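Local coordinates for protein acetylornithine aminotransferase (Aquifex aeolicus, PDB 2EH6) that catalyses the reversible, pyridoxal-phosphate-dependent amino transfer between N2-acetyl-L-ornithine and 2-oxoglutarate in arginine biosynthesis, as a homodimer, at residues F91-T96 with G272-A277; N125-R130 with Q182-V187; A174-E179 with K205-I210. All coordinates share one frame; numbering follows the deposited sequence.

Interaction 1: residues F91-T96 with G272-A277. With PLP (pyridoxal-5'-phosphate), chain C.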
loop_
_atom_site.group_PDB
_atom_site.type_symbol
_atom_site.label_atom_id
_atom_site.label_comp_id
_atom_site.label_asym_id
_atom_site.label_seq_id
_atom_site.Cartn_x
_atom_site.Cartn_y
_atom_site.Cartn_z
ATOM N N PHE A 91 4.017 2.504 10.360
ATOM C CA PHE A 91 3.098 1.557 9.717
ATOM C C PHE A 91 2.693 1.921 8.296
ATOM O O PHE A 91 2.287 3.046 8.026
ATOM C CB PHE A 91 1.840 1.393 10.573
ATOM C CG PHE A 91 2.068 0.610 11.833
ATOM C CD1 PHE A 91 2.273 -0.767 11.782
ATOM C CD2 PHE A 91 2.097 1.248 13.070
ATOM C CE1 PHE A 91 2.509 -1.504 12.947
ATOM C CE2 PHE A 91 2.330 0.523 14.246
ATOM C CZ PHE A 91 2.538 -0.860 14.182
ATOM N N ALA A 92 2.801 0.949 7.392
ATOM C CA ALA A 92 2.431 1.145 5.996
ATOM C C ALA A 92 1.340 0.123 5.646
ATOM O O ALA A 92 0.734 -0.469 6.544
ATOM C CB ALA A 92 3.653 0.958 5.098
ATOM N N ASN A 93 1.101 -0.111 4.359
ATOM C CA ASN A 93 0.042 -1.050 3.973
ATOM C C ASN A 93 0.521 -2.244 3.185
ATOM O O ASN A 93 -0.262 -3.147 2.894
ATOM C CB ASN A 93 -1.012 -0.325 3.141
ATOM C CG ASN A 93 -1.615 0.838 3.871
ATOM O OD1 ASN A 93 -2.468 0.662 4.742
ATOM N ND2 ASN A 93 -1.162 2.046 3.537
ATOM N N SER A 94 1.800 -2.257 2.841
ATOM C CA SER A 94 2.339 -3.342 2.041
ATOM C C SER A 94 3.827 -3.459 2.231
ATOM O O SER A 94 4.456 -2.596 2.846
ATOM C CB SER A 94 2.068 -3.077 0.561
ATOM O OG SER A 94 2.710 -1.868 0.155
ATOM N N GLY A 95 4.381 -4.521 1.667
ATOM C CA GLY A 95 5.802 -4.746 1.735
ATOM C C GLY A 95 6.539 -3.699 0.919
ATOM O O GLY A 95 7.578 -3.199 1.350
ATOM N N THR A 96 6.012 -3.351 -0.254
ATOM C CA THR A 96 6.681 -2.357 -1.090
ATOM C C THR A 96 6.659 -0.976 -0.434
ATOM O O THR A 96 7.654 -0.255 -0.487
ATOM C CB THR A 96 6.068 -2.281 -2.521
ATOM O OG1 THR A 96 6.957 -1.547 -3.381
ATOM C CG2 THR A 96 4.707 -1.598 -2.496
ATOM N N GLY A 272 -2.198 3.682 6.585
ATOM C CA GLY A 272 -1.235 3.094 7.498
ATOM C C GLY A 272 -1.603 3.119 8.969
ATOM O O GLY A 272 -1.967 4.167 9.507
ATOM N N GLY A 273 -1.516 1.956 9.616
ATOM C CA GLY A 273 -1.807 1.868 11.040
ATOM C C GLY A 273 -3.263 1.987 11.452
ATOM O O GLY A 273 -3.566 2.354 12.589
ATOM N N ASN A 274 -4.169 1.672 10.538
ATOM C CA ASN A 274 -5.587 1.743 10.840
ATOM C C ASN A 274 -5.872 0.669 11.907
ATOM O O ASN A 274 -5.130 -0.300 12.036
ATOM C CB ASN A 274 -6.390 1.501 9.559
ATOM C CG ASN A 274 -6.216 0.107 9.029
ATOM O OD1 ASN A 274 -6.790 -0.841 9.566
ATOM N ND2 ASN A 274 -5.404 -0.039 7.980
ATOM N N PRO A 275 -6.949 0.835 12.688
ATOM C CA PRO A 275 -7.276 -0.143 13.734
ATOM C C PRO A 275 -7.558 -1.583 13.295
ATOM O O PRO A 275 -7.370 -2.512 14.076
ATOM C CB PRO A 275 -8.465 0.503 14.455
ATOM C CG PRO A 275 -9.098 1.351 13.387
ATOM C CD PRO A 275 -7.903 1.957 12.695
ATOM N N LEU A 276 -7.989 -1.778 12.052
ATOM C CA LEU A 276 -8.272 -3.130 11.583
ATOM C C LEU A 276 -6.970 -3.900 11.359
ATOM O O LEU A 276 -6.825 -5.045 11.791
ATOM C CB LEU A 276 -9.082 -3.079 10.287
ATOM C CG LEU A 276 -9.653 -4.423 9.825
ATOM C CD1 LEU A 276 -10.686 -4.903 10.834
ATOM C CD2 LEU A 276 -10.281 -4.275 8.451
ATOM N N ALA A 277 -6.019 -3.262 10.687
ATOM C CA ALA A 277 -4.726 -3.877 10.416
ATOM C C ALA A 277 -3.972 -4.148 11.719
ATOM O O ALA A 277 -3.348 -5.200 11.891
ATOM C CB ALA A 277 -3.895 -2.956 9.518
HETATM N N1 PLP C . 10.016 -7.607 -0.422
HETATM C C2 PLP C . 10.070 -8.938 -0.228
HETATM C C2A PLP C . 11.319 -9.571 0.330
HETATM C C3 PLP C . 8.961 -9.750 -0.541
HETATM O O3 PLP C . 9.012 -11.102 -0.343
HETATM C C4 PLP C . 7.780 -9.130 -1.069
HETATM C C4A PLP C . 6.609 -9.982 -1.386
HETATM C C5 PLP C . 7.773 -7.690 -1.265
HETATM C C6 PLP C . 8.928 -6.972 -0.921
HETATM C C5A PLP C . 6.555 -6.975 -1.828
HETATM O O4P PLP C . 5.540 -6.910 -0.825
HETATM P P PLP C . 4.237 -6.157 -1.432
HETATM O O1P PLP C . 3.205 -6.108 -0.370
HETATM O O2P PLP C . 4.577 -4.670 -1.899
HETATM O O3P PLP C . 3.684 -6.992 -2.693
HETATM O O HOH W 1 -1.327 -0.562 8.370
#
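A92 and G272 bring their backbones to 4.4 Å between CA atoms where the end of strand 87-92, outermost in the mixed, mostly parallel sheet of the fold type I large domain, meets the loop before helix 275-308. The two segments touch mainly through backbone and CB atoms. G272 CA makes a CA-H...O contact of 3.6 Å with F91 O, and a water ties the backbones by accepting from G273 N and donating to A92 O, both at 2.8 Å. F91 CB rests on G273 N at 3.5 Å; with CG beside the backbone N (chi1 -72°), the ring then turns away into L75 and Q72 of helix 70-81. The N93 amide turns its OD1/ND2 end toward G272 N, with OD1 3.5 Å away, and ND2 bonds weakly to S269 OG, itself weakly bonded to G272 N. S269 is predicted to bind N2-acetyl-L-ornithine. Past N93 the chain becomes the phosphate-binding turn at the start of helix 95-112. S94 is its N-cap, OG capping E97 N and also bonding E97 OE2 of the second subunit across the dimer interface, and G95 N donates to PLP O1P at 2.8 Å. T270 OG1 of the second subunit reaches the same cofactor. Helix 275-308 has its own N-cap: N274 OD1 accepts from A277 N at 2.8 Å, the donor lying 35° out of the amide's carbonyl plane.

Interaction 2: residues N125-R130 with Q182-V187. With PLP (pyridoxal-5'-phosphate), chain C.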
loop_
_atom_site.group_PDB
_atom_site.type_symbol
_atom_site.label_atom_id
_atom_site.label_comp_id
_atom_site.label_asym_id
_atom_site.label_seq_id
_atom_site.Cartn_x
_atom_site.Cartn_y
_atom_site.Cartn_z
ATOM N N ASN A 125 18.879 -11.059 -7.946
ATOM C CA ASN A 125 17.841 -12.027 -7.600
ATOM C C ASN A 125 16.993 -11.595 -6.421
ATOM O O ASN A 125 16.196 -12.380 -5.912
ATOM C CB ASN A 125 18.445 -13.391 -7.279
ATOM C CG ASN A 125 19.255 -13.942 -8.413
ATOM O OD1 ASN A 125 18.771 -14.052 -9.536
ATOM N ND2 ASN A 125 20.502 -14.299 -8.130
ATOM N N SER A 126 17.169 -10.357 -5.980
ATOM C CA SER A 126 16.398 -9.851 -4.858
ATOM C C SER A 126 15.055 -9.333 -5.351
ATOM O O SER A 126 14.876 -9.064 -6.543
ATOM C CB SER A 126 17.145 -8.717 -4.162
ATOM O OG SER A 126 17.182 -7.561 -4.983
ATOM N N PHE A 127 14.109 -9.212 -4.428
ATOM C CA PHE A 127 12.789 -8.694 -4.761
ATOM C C PHE A 127 12.326 -7.869 -3.584
ATOM O O PHE A 127 12.110 -8.408 -2.505
ATOM C CB PHE A 127 11.776 -9.813 -5.001
ATOM C CG PHE A 127 10.446 -9.303 -5.457
ATOM C CD1 PHE A 127 10.248 -8.946 -6.787
ATOM C CD2 PHE A 127 9.425 -9.074 -4.539
ATOM C CE1 PHE A 127 9.053 -8.359 -7.199
ATOM C CE2 PHE A 127 8.227 -8.489 -4.937
ATOM C CZ PHE A 127 8.041 -8.128 -6.268
ATOM N N HIS A 128 12.162 -6.566 -3.792
ATOM C CA HIS A 128 11.753 -5.681 -2.708
ATOM C C HIS A 128 10.447 -4.934 -2.955
ATOM O O HIS A 128 9.953 -4.239 -2.073
ATOM C CB HIS A 128 12.881 -4.681 -2.419
ATOM C CG HIS A 128 14.173 -5.332 -2.028
ATOM N ND1 HIS A 128 14.305 -6.097 -0.889
ATOM C CD2 HIS A 128 15.381 -5.357 -2.640
ATOM C CE1 HIS A 128 15.538 -6.570 -0.819
ATOM N NE2 HIS A 128 16.211 -6.135 -1.870
ATOM N N GLY A 129 9.879 -5.081 -4.145
ATOM C CA GLY A 129 8.634 -4.396 -4.438
ATOM C C GLY A 129 8.566 -3.842 -5.845
ATOM O O GLY A 129 9.572 -3.815 -6.566
ATOM N N ARG A 130 7.377 -3.373 -6.221
ATOM C CA ARG A 130 7.122 -2.851 -7.558
ATOM C C ARG A 130 7.007 -1.337 -7.691
ATOM O O ARG A 130 7.009 -0.829 -8.814
ATOM C CB ARG A 130 5.845 -3.476 -8.111
ATOM C CG ARG A 130 5.855 -4.992 -8.178
ATOM C CD ARG A 130 6.527 -5.508 -9.441
ATOM N NE ARG A 130 6.137 -6.889 -9.705
ATOM C CZ ARG A 130 6.274 -7.503 -10.877
ATOM N NH1 ARG A 130 6.801 -6.858 -11.915
ATOM N NH2 ARG A 130 5.872 -8.759 -11.018
ATOM N N GLN A 182 16.383 -15.058 0.064
ATOM C CA GLN A 182 15.637 -14.466 -1.045
ATOM C C GLN A 182 14.536 -15.429 -1.484
ATOM O O GLN A 182 14.804 -16.417 -2.161
ATOM C CB GLN A 182 16.565 -14.182 -2.227
ATOM C CG GLN A 182 17.774 -13.317 -1.905
ATOM C CD GLN A 182 18.616 -13.042 -3.138
ATOM O OE1 GLN A 182 18.981 -13.964 -3.862
ATOM N NE2 GLN A 182 18.926 -11.770 -3.382
ATOM N N GLY A 183 13.299 -15.132 -1.106
ATOM C CA GLY A 183 12.188 -15.997 -1.460
ATOM C C GLY A 183 11.832 -16.035 -2.935
ATOM O O GLY A 183 12.002 -17.059 -3.597
ATOM N N GLU A 184 11.337 -14.916 -3.453
ATOM C CA GLU A 184 10.937 -14.827 -4.850
ATOM C C GLU A 184 12.085 -15.213 -5.776
ATOM O O GLU A 184 11.864 -15.807 -6.829
ATOM C CB GLU A 184 10.445 -13.404 -5.153
ATOM C CG GLU A 184 9.718 -13.208 -6.488
ATOM C CD GLU A 184 10.654 -13.164 -7.687
ATOM O OE1 GLU A 184 11.777 -12.634 -7.549
ATOM O OE2 GLU A 184 10.263 -13.643 -8.775
ATOM N N GLY A 185 13.310 -14.897 -5.369
ATOM C CA GLY A 185 14.474 -15.201 -6.186
ATOM C C GLY A 185 14.902 -16.656 -6.235
ATOM O O GLY A 185 15.898 -16.982 -6.879
ATOM N N GLY A 186 14.168 -17.533 -5.556
ATOM C CA GLY A 186 14.511 -18.944 -5.570
ATOM C C GLY A 186 14.909 -19.517 -4.223
ATOM O O GLY A 186 15.604 -20.533 -4.159
ATOM N N VAL A 187 14.458 -18.880 -3.146
ATOM C CA VAL A 187 14.779 -19.318 -1.791
ATOM C C VAL A 187 16.294 -19.437 -1.669
ATOM O O VAL A 187 16.818 -20.490 -1.315
ATOM C CB VAL A 187 14.131 -20.690 -1.456
ATOM C CG1 VAL A 187 14.312 -21.010 0.032
ATOM C CG2 VAL A 187 12.649 -20.675 -1.816
HETATM N N1 PLP C . 10.016 -7.607 -0.422
HETATM C C2 PLP C . 10.070 -8.938 -0.228
HETATM C C2A PLP C . 11.319 -9.571 0.330
HETATM C C3 PLP C . 8.961 -9.750 -0.541
HETATM O O3 PLP C . 9.012 -11.102 -0.343
HETATM C C4 PLP C . 7.780 -9.130 -1.069
HETATM C C4A PLP C . 6.609 -9.982 -1.386
HETATM C C5 PLP C . 7.773 -7.690 -1.265
HETATM C C6 PLP C . 8.928 -6.972 -0.921
HETATM C C5A PLP C . 6.555 -6.975 -1.828
HETATM O O4P PLP C . 5.540 -6.910 -0.825
HETATM P P PLP C . 4.237 -6.157 -1.432
HETATM O O1P PLP C . 3.205 -6.108 -0.370
HETATM O O2P PLP C . 4.577 -4.670 -1.899
HETATM O O3P PLP C . 3.684 -6.992 -2.693
HETATM O O HOH W 2 20.994 -14.902 -5.401
HETATM O O HOH W 3 14.068 -12.535 -3.673
#
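N125, at positive phi, lays its CB 3.5 Å from Q182 OE1, and a water accepting from N125 ND2 and donating to that same OE1 joins the two amides. N125 O faces G185 CA at 3.3 Å in a CA-H...O contact, and a second water links this carbonyl to G185 N. At S126 the packing continues without a direct polar bond: its CB is 3.6 Å from Q182 NE2, which is used by E124 O, while Q182 OE1 also accepts from N188 ND2. S126 OG bonds to F123 O. Q182 and N188 belong to the beta hairpin of strands 181-182 and 188-189, whose connection is G183-V187; within this turn G183 O accepts from both G186 N and V187 N, reached from the same face of its plane. F127 extends away from its backbone N (chi1 -175°), its CB 3.8 Å from both E184 CB and E184 OE1. The ring and carboxylate planes stand 52° apart, and OE1 is held by Q140 NE2, which also serves S126 O. F127 turns its ring edge onto the face of the PLP ring, CD2 3.8 Å above C4, and its backbone N donates to E179 OE2. Next, H128 ND1 bonds to D212 OD2, and G129 N lies 3.9 Å above the plane of the F127 ring, toward its rim. R130, predicted to bind N2-acetyl-L-ornithine, sends NH1 to G265 O of the second subunit.

Interaction 3: residues A174-E179 with K205-I210. With PLP (pyridoxal-5'-phosphate), chain C.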
loop_
_atom_site.group_PDB
_atom_site.type_symbol
_atom_site.label_atom_id
_atom_site.label_comp_id
_atom_site.label_asym_id
_atom_site.label_seq_id
_atom_site.Cartn_x
_atom_site.Cartn_y
_atom_site.Cartn_z
ATOM N N ALA A 174 24.704 4.993 1.224
ATOM C CA ALA A 174 23.885 5.230 2.406
ATOM C C ALA A 174 23.562 3.941 3.139
ATOM O O ALA A 174 23.454 3.924 4.365
ATOM C CB ALA A 174 22.592 5.943 2.011
ATOM N N GLY A 175 23.407 2.858 2.388
ATOM C CA GLY A 175 23.090 1.595 3.019
ATOM C C GLY A 175 23.084 0.400 2.095
ATOM O O GLY A 175 23.169 0.530 0.872
ATOM N N ILE A 176 22.992 -0.775 2.706
ATOM C CA ILE A 176 22.947 -2.042 1.988
ATOM C C ILE A 176 21.598 -2.690 2.314
ATOM O O ILE A 176 21.210 -2.767 3.482
ATOM C CB ILE A 176 24.095 -2.969 2.439
ATOM C CG1 ILE A 176 25.442 -2.310 2.116
ATOM C CG2 ILE A 176 23.978 -4.321 1.753
ATOM C CD1 ILE A 176 26.650 -3.150 2.470
ATOM N N ILE A 177 20.890 -3.139 1.278
ATOM C CA ILE A 177 19.573 -3.761 1.427
ATOM C C ILE A 177 19.667 -5.245 1.089
ATOM O O ILE A 177 20.161 -5.611 0.021
ATOM C CB ILE A 177 18.551 -3.113 0.467
ATOM C CG1 ILE A 177 18.525 -1.599 0.679
ATOM C CG2 ILE A 177 17.171 -3.704 0.702
ATOM C CD1 ILE A 177 17.711 -0.849 -0.360
ATOM N N ILE A 178 19.164 -6.103 1.970
ATOM C CA ILE A 178 19.265 -7.531 1.707
ATOM C C ILE A 178 18.151 -8.374 2.321
ATOM O O ILE A 178 17.506 -7.963 3.284
ATOM C CB ILE A 178 20.623 -8.046 2.243
ATOM C CG1 ILE A 178 20.869 -9.490 1.802
ATOM C CG2 ILE A 178 20.649 -7.930 3.769
ATOM C CD1 ILE A 178 22.261 -10.001 2.155
ATOM N N GLU A 179 17.928 -9.553 1.745
ATOM C CA GLU A 179 16.951 -10.502 2.274
ATOM C C GLU A 179 17.815 -11.619 2.859
ATOM O O GLU A 179 18.702 -12.113 2.171
ATOM C CB GLU A 179 16.085 -11.088 1.151
ATOM C CG GLU A 179 15.247 -10.076 0.402
ATOM C CD GLU A 179 14.799 -10.596 -0.946
ATOM O OE1 GLU A 179 13.859 -11.423 -0.996
ATOM O OE2 GLU A 179 15.401 -10.186 -1.959
ATOM N N LYS A 205 32.569 0.568 7.475
ATOM C CA LYS A 205 32.417 1.577 6.414
ATOM C C LYS A 205 31.403 2.666 6.795
ATOM O O LYS A 205 31.204 3.652 6.091
ATOM C CB LYS A 205 31.958 0.873 5.128
ATOM C CG LYS A 205 33.095 0.134 4.422
ATOM C CD LYS A 205 34.214 1.076 3.978
ATOM C CE LYS A 205 35.272 0.362 3.130
ATOM N NZ LYS A 205 35.845 -0.753 3.884
ATOM N N ASP A 206 30.724 2.435 7.938
ATOM C CA ASP A 206 29.673 3.355 8.396
ATOM C C ASP A 206 28.501 3.439 7.407
ATOM O O ASP A 206 28.096 4.499 6.941
ATOM C CB ASP A 206 30.274 4.744 8.638
ATOM C CG ASP A 206 29.417 5.506 9.647
ATOM O OD1 ASP A 206 29.079 4.918 10.677
ATOM O OD2 ASP A 206 29.120 6.676 9.409
ATOM N N VAL A 207 27.978 2.242 7.071
ATOM C CA VAL A 207 26.833 2.153 6.169
ATOM C C VAL A 207 25.663 1.427 6.837
ATOM O O VAL A 207 25.835 0.441 7.543
ATOM C CB VAL A 207 27.274 1.370 4.931
ATOM C CG1 VAL A 207 26.057 1.011 4.080
ATOM C CG2 VAL A 207 28.241 2.198 4.105
ATOM N N LEU A 208 24.448 1.924 6.615
ATOM C CA LEU A 208 23.261 1.327 7.217
ATOM C C LEU A 208 22.929 -0.041 6.645
ATOM O O LEU A 208 23.029 -0.266 5.439
ATOM C CB LEU A 208 22.048 2.247 7.041
ATOM C CG LEU A 208 22.069 3.626 7.703
ATOM C CD1 LEU A 208 20.765 4.360 7.390
ATOM C CD2 LEU A 208 22.251 3.476 9.207
ATOM N N LEU A 209 22.538 -0.955 7.526
ATOM C CA LEU A 209 22.152 -2.300 7.125
ATOM C C LEU A 209 20.627 -2.351 7.173
ATOM O O LEU A 209 20.023 -2.176 8.232
ATOM C CB LEU A 209 22.741 -3.345 8.079
ATOM C CG LEU A 209 22.309 -4.797 7.846
ATOM C CD1 LEU A 209 22.661 -5.220 6.431
ATOM C CD2 LEU A 209 22.974 -5.706 8.865
ATOM N N ILE A 210 20.015 -2.572 6.017
ATOM C CA ILE A 210 18.563 -2.631 5.908
ATOM C C ILE A 210 18.180 -4.027 5.461
ATOM O O ILE A 210 18.514 -4.444 4.351
ATOM C CB ILE A 210 18.046 -1.624 4.865
ATOM C CG1 ILE A 210 18.544 -0.221 5.213
ATOM C CG2 ILE A 210 16.513 -1.670 4.805
ATOM C CD1 ILE A 210 18.445 0.767 4.072
HETATM N N1 PLP C . 10.016 -7.607 -0.422
HETATM C C2 PLP C . 10.070 -8.938 -0.228
HETATM C C2A PLP C . 11.319 -9.571 0.330
HETATM C C3 PLP C . 8.961 -9.750 -0.541
HETATM O O3 PLP C . 9.012 -11.102 -0.343
HETATM C C4 PLP C . 7.780 -9.130 -1.069
HETATM C C4A PLP C . 6.609 -9.982 -1.386
HETATM C C5 PLP C . 7.773 -7.690 -1.265
HETATM C C6 PLP C . 8.928 -6.972 -0.921
HETATM C C5A PLP C . 6.555 -6.975 -1.828
HETATM O O4P PLP C . 5.540 -6.910 -0.825
HETATM P P PLP C . 4.237 -6.157 -1.432
HETATM O O1P PLP C . 3.205 -6.108 -0.370
HETATM O O2P PLP C . 4.577 -4.670 -1.899
HETATM O O3P PLP C . 3.684 -6.992 -2.693
#
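A beta-alpha-beta crossover makes this contact: strands 173-178 and 208-212 are parallel neighbours within the sheet that also holds strand 87-92, and their connection holds the small hairpin 181-189 and helix 192-205. The short strand axes run 4.7 Å apart at 24°, with G175, I176 and I177 opposite L208, L209 and I210. Four backbone bonds of 2.8 to 3.2 Å knit them: L208 N to A174 O, I176 N to L208 O, I210 N to I176 O and I178 N to I210 O. The first is bent at the acceptor, its donor 29° off the carbonyl plane, and A174 O also accepts from W110 NE1 of helix 95-112. I177 and I210 lie side by side on one face of the sheet; L208, on the same face, packs against A106, Y109 and W110 of helix 95-112. Chi1 values near -55° put CG1 of both isoleucines beside their own backbone N, and I177 CG1 meets I210 CD1 at 4.1 Å. On the other face I176 packs on L198 of helix 192-205, and its CG1 meets V207 CG1 at 3.9 Å, the side chains roughly perpendicular. The same V207 methyl comes down on G175 CA at 3.2 Å. Beyond I178, E179 OE1 lies near the PLP methyl C2A. Buried branched side chains cover both faces, which probably shields the interstrand bonds from water.

How the interactions relate
From the N terminus, the chain leaves F91-T96 and runs through N125-R130, A174-E179, Q182-V187 and K205-I210 before G272-A277 closes interaction 1, the widest loop, with both other contacts within it. Interaction 2 closes between N125-R130 and Q182-V187, and interaction 3 between A174-E179 and K205-I210; their segments alternate, so these two loops cross. Interactions 1 and 3 reach the sheet that holds strands 87-92 and 208-212, at an outermost strand and in its interior, while interaction 2 joins the loop after strand 119-123 to a small hairpin. H128 CE1 touches I177 CG2 at 3.6 Å, and T96 OG1 packs on R130 N, so interaction 2 bridges the others. All three touch PLP.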